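Local coordinates for glycerol dehydratase (Clostridium butyricum, PDB 1R9D), which dehydrates glycerol without vitamin B12, probably by means of a glycyl radical, at residues V669-G674 with N685-L690. Sequence-based numbering, arbitrary orientation.
Sequences VSPSRG and NSVSKL
V669, in a loop of the glycyl-radical family region, packs against V687 and L690 of the segment 685-690, where a type I beta turn runs from V687 to L690. The contact is small and hydrophobic, burying 177 Å². The V669 side chain crosses that of V687 at about a right angle, and its CG2 meets V687 CG1 at 3.5 Å. That methyl of V687 is carried toward the loop because it stands anti to the backbone nitrogen (chi1 179°). The leucine runs past V669 in the opposite direction, and only its CD1 does the touching: it lies 3.6 Å from V669 CB and slightly farther from V669 CG1. Compact, beta-branched valines suit this place, since two branches on one carbon can serve two neighbours, while the longer leucine reaches across from the end of the turn. V687 CG2 covers the carbonyl oxygen V669 O at 3.5 Å, and this buried oxygen has no polar partner in the model. More loosely, the same methyl meets P671 CD at 4.2 Å, the apolar flank of a ring that also restricts the loop's backbone.

Farther out, both segments have polar partners. S670 turns away from the segment 685-690, and its small hydroxyl bonds to D667 O and N702 N; the N-H of V669, not its carbonyl, is bonded to the backbone of L700. In the segment 685-690, K689 makes salt bridges with D605, D607 and D610, its long chain suited to reaching this acidic cluster, and Y726 of helix 712-728 packs against V687. Two short links lie within 685-690: L690 N bonds to V687 O across the turn, and S688 OG donates to N685 O at 2.7 Å, tilted 34° from the carbonyl plane.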
loop_
_atom_site.group_PDB
_atom_site.type_symbol
_atom_site.label_atom_id
_atom_site.label_comp_id
_atom_site.label_asym_id
_atom_site.label_seq_id
_atom_site.Cartn_x
_atom_site.Cartn_y
_atom_site.Cartn_z
ATOM N N VAL A 669 -37.107 -14.202 2.876
ATOM C CA VAL A 669 -37.511 -15.459 3.494
ATOM C C VAL A 669 -39.021 -15.659 3.352
ATOM O O VAL A 669 -39.619 -16.474 4.053
ATOM C CB VAL A 669 -37.118 -15.505 4.992
ATOM C CG1 VAL A 669 -35.598 -15.497 5.114
ATOM C CG2 VAL A 669 -37.728 -14.316 5.742
ATOM N N SER A 670 -39.631 -14.905 2.437
ATOM C CA SER A 670 -41.071 -14.991 2.199
ATOM C C SER A 670 -41.419 -16.253 1.409
ATOM O O SER A 670 -40.632 -16.716 0.591
ATOM C CB SER A 670 -41.554 -13.778 1.386
ATOM O OG SER A 670 -41.051 -12.558 1.899
ATOM N N PRO A 671 -42.610 -16.826 1.650
ATOM C CA PRO A 671 -43.025 -18.033 0.925
ATOM C C PRO A 671 -43.118 -17.718 -0.572
ATOM O O PRO A 671 -43.294 -16.555 -0.948
ATOM C CB PRO A 671 -44.398 -18.337 1.524
ATOM C CG PRO A 671 -44.264 -17.845 2.936
ATOM C CD PRO A 671 -43.543 -16.520 2.748
ATOM N N SER A 672 -42.989 -18.736 -1.420
ATOM C CA SER A 672 -43.084 -18.537 -2.868
ATOM C C SER A 672 -44.507 -18.124 -3.231
ATOM O O SER A 672 -45.451 -18.457 -2.524
ATOM C CB SER A 672 -42.725 -19.823 -3.622
ATOM O OG SER A 672 -41.353 -20.145 -3.475
ATOM N N ARG A 673 -44.653 -17.415 -4.343
ATOM C CA ARG A 673 -45.964 -16.940 -4.781
ATOM C C ARG A 673 -47.019 -18.037 -4.848
ATOM O O ARG A 673 -46.773 -19.112 -5.394
ATOM C CB ARG A 673 -45.854 -16.268 -6.154
ATOM C CG ARG A 673 -45.380 -17.194 -7.254
ATOM C CD ARG A 673 -45.470 -16.528 -8.618
ATOM N NE ARG A 673 -44.531 -15.416 -8.758
ATOM C CZ ARG A 673 -44.292 -14.790 -9.906
ATOM N NH1 ARG A 673 -44.927 -15.165 -11.009
ATOM N NH2 ARG A 673 -43.408 -13.802 -9.954
ATOM N N GLY A 674 -48.188 -17.741 -4.284
ATOM C CA GLY A 674 -49.305 -18.673 -4.286
ATOM C C GLY A 674 -49.140 -19.945 -3.475
ATOM O O GLY A 674 -50.043 -20.785 -3.454
ATOM N N ASN A 685 -45.844 -18.134 11.069
ATOM C CA ASN A 685 -45.368 -19.253 11.874
ATOM C C ASN A 685 -44.272 -20.018 11.135
ATOM O O ASN A 685 -43.268 -20.413 11.735
ATOM C CB ASN A 685 -46.526 -20.197 12.233
ATOM C CG ASN A 685 -47.497 -19.581 13.234
ATOM O OD1 ASN A 685 -47.193 -18.574 13.872
ATOM N ND2 ASN A 685 -48.662 -20.200 13.389
ATOM N N SER A 686 -44.459 -20.228 9.834
ATOM C CA SER A 686 -43.463 -20.933 9.031
ATOM C C SER A 686 -42.143 -20.182 8.967
ATOM O O SER A 686 -41.079 -20.757 9.175
ATOM C CB SER A 686 -43.956 -21.138 7.597
ATOM O OG SER A 686 -44.902 -22.186 7.515
ATOM N N VAL A 687 -42.210 -18.895 8.650
ATOM C CA VAL A 687 -40.996 -18.099 8.539
ATOM C C VAL A 687 -40.243 -18.003 9.864
ATOM O O VAL A 687 -39.006 -17.965 9.886
ATOM C CB VAL A 687 -41.319 -16.683 8.013
ATOM C CG1 VAL A 687 -40.051 -15.840 7.931
ATOM C CG2 VAL A 687 -41.962 -16.792 6.640
ATOM N N SER A 688 -40.982 -17.988 10.969
ATOM C CA SER A 688 -40.353 -17.879 12.279
ATOM C C SER A 688 -39.511 -19.103 12.648
ATOM O O SER A 688 -38.698 -19.040 13.567
ATOM C CB SER A 688 -41.411 -17.628 13.364
ATOM O OG SER A 688 -42.188 -18.787 13.614
ATOM N N LYS A 689 -39.681 -20.205 11.925
ATOM C CA LYS A 689 -38.919 -21.419 12.223
ATOM C C LYS A 689 -37.472 -21.374 11.733
ATOM O O LYS A 689 -36.640 -22.174 12.165
ATOM C CB LYS A 689 -39.630 -22.640 11.638
ATOM C CG LYS A 689 -40.993 -22.909 12.266
ATOM C CD LYS A 689 -41.773 -23.924 11.453
ATOM C CE LYS A 689 -43.177 -24.114 12.009
ATOM N NZ LYS A 689 -43.998 -24.992 11.121
ATOM N N LEU A 690 -37.171 -20.449 10.827
ATOM C CA LEU A 690 -35.811 -20.308 10.319
ATOM C C LEU A 690 -34.933 -19.747 11.441
ATOM O O LEU A 690 -35.445 -19.208 12.422
ATOM C CB LEU A 690 -35.788 -19.339 9.136
ATOM C CG LEU A 690 -36.762 -19.606 7.988
ATOM C CD1 LEU A 690 -36.713 -18.428 7.004
ATOM C CD2 LEU A 690 -36.406 -20.917 7.298
#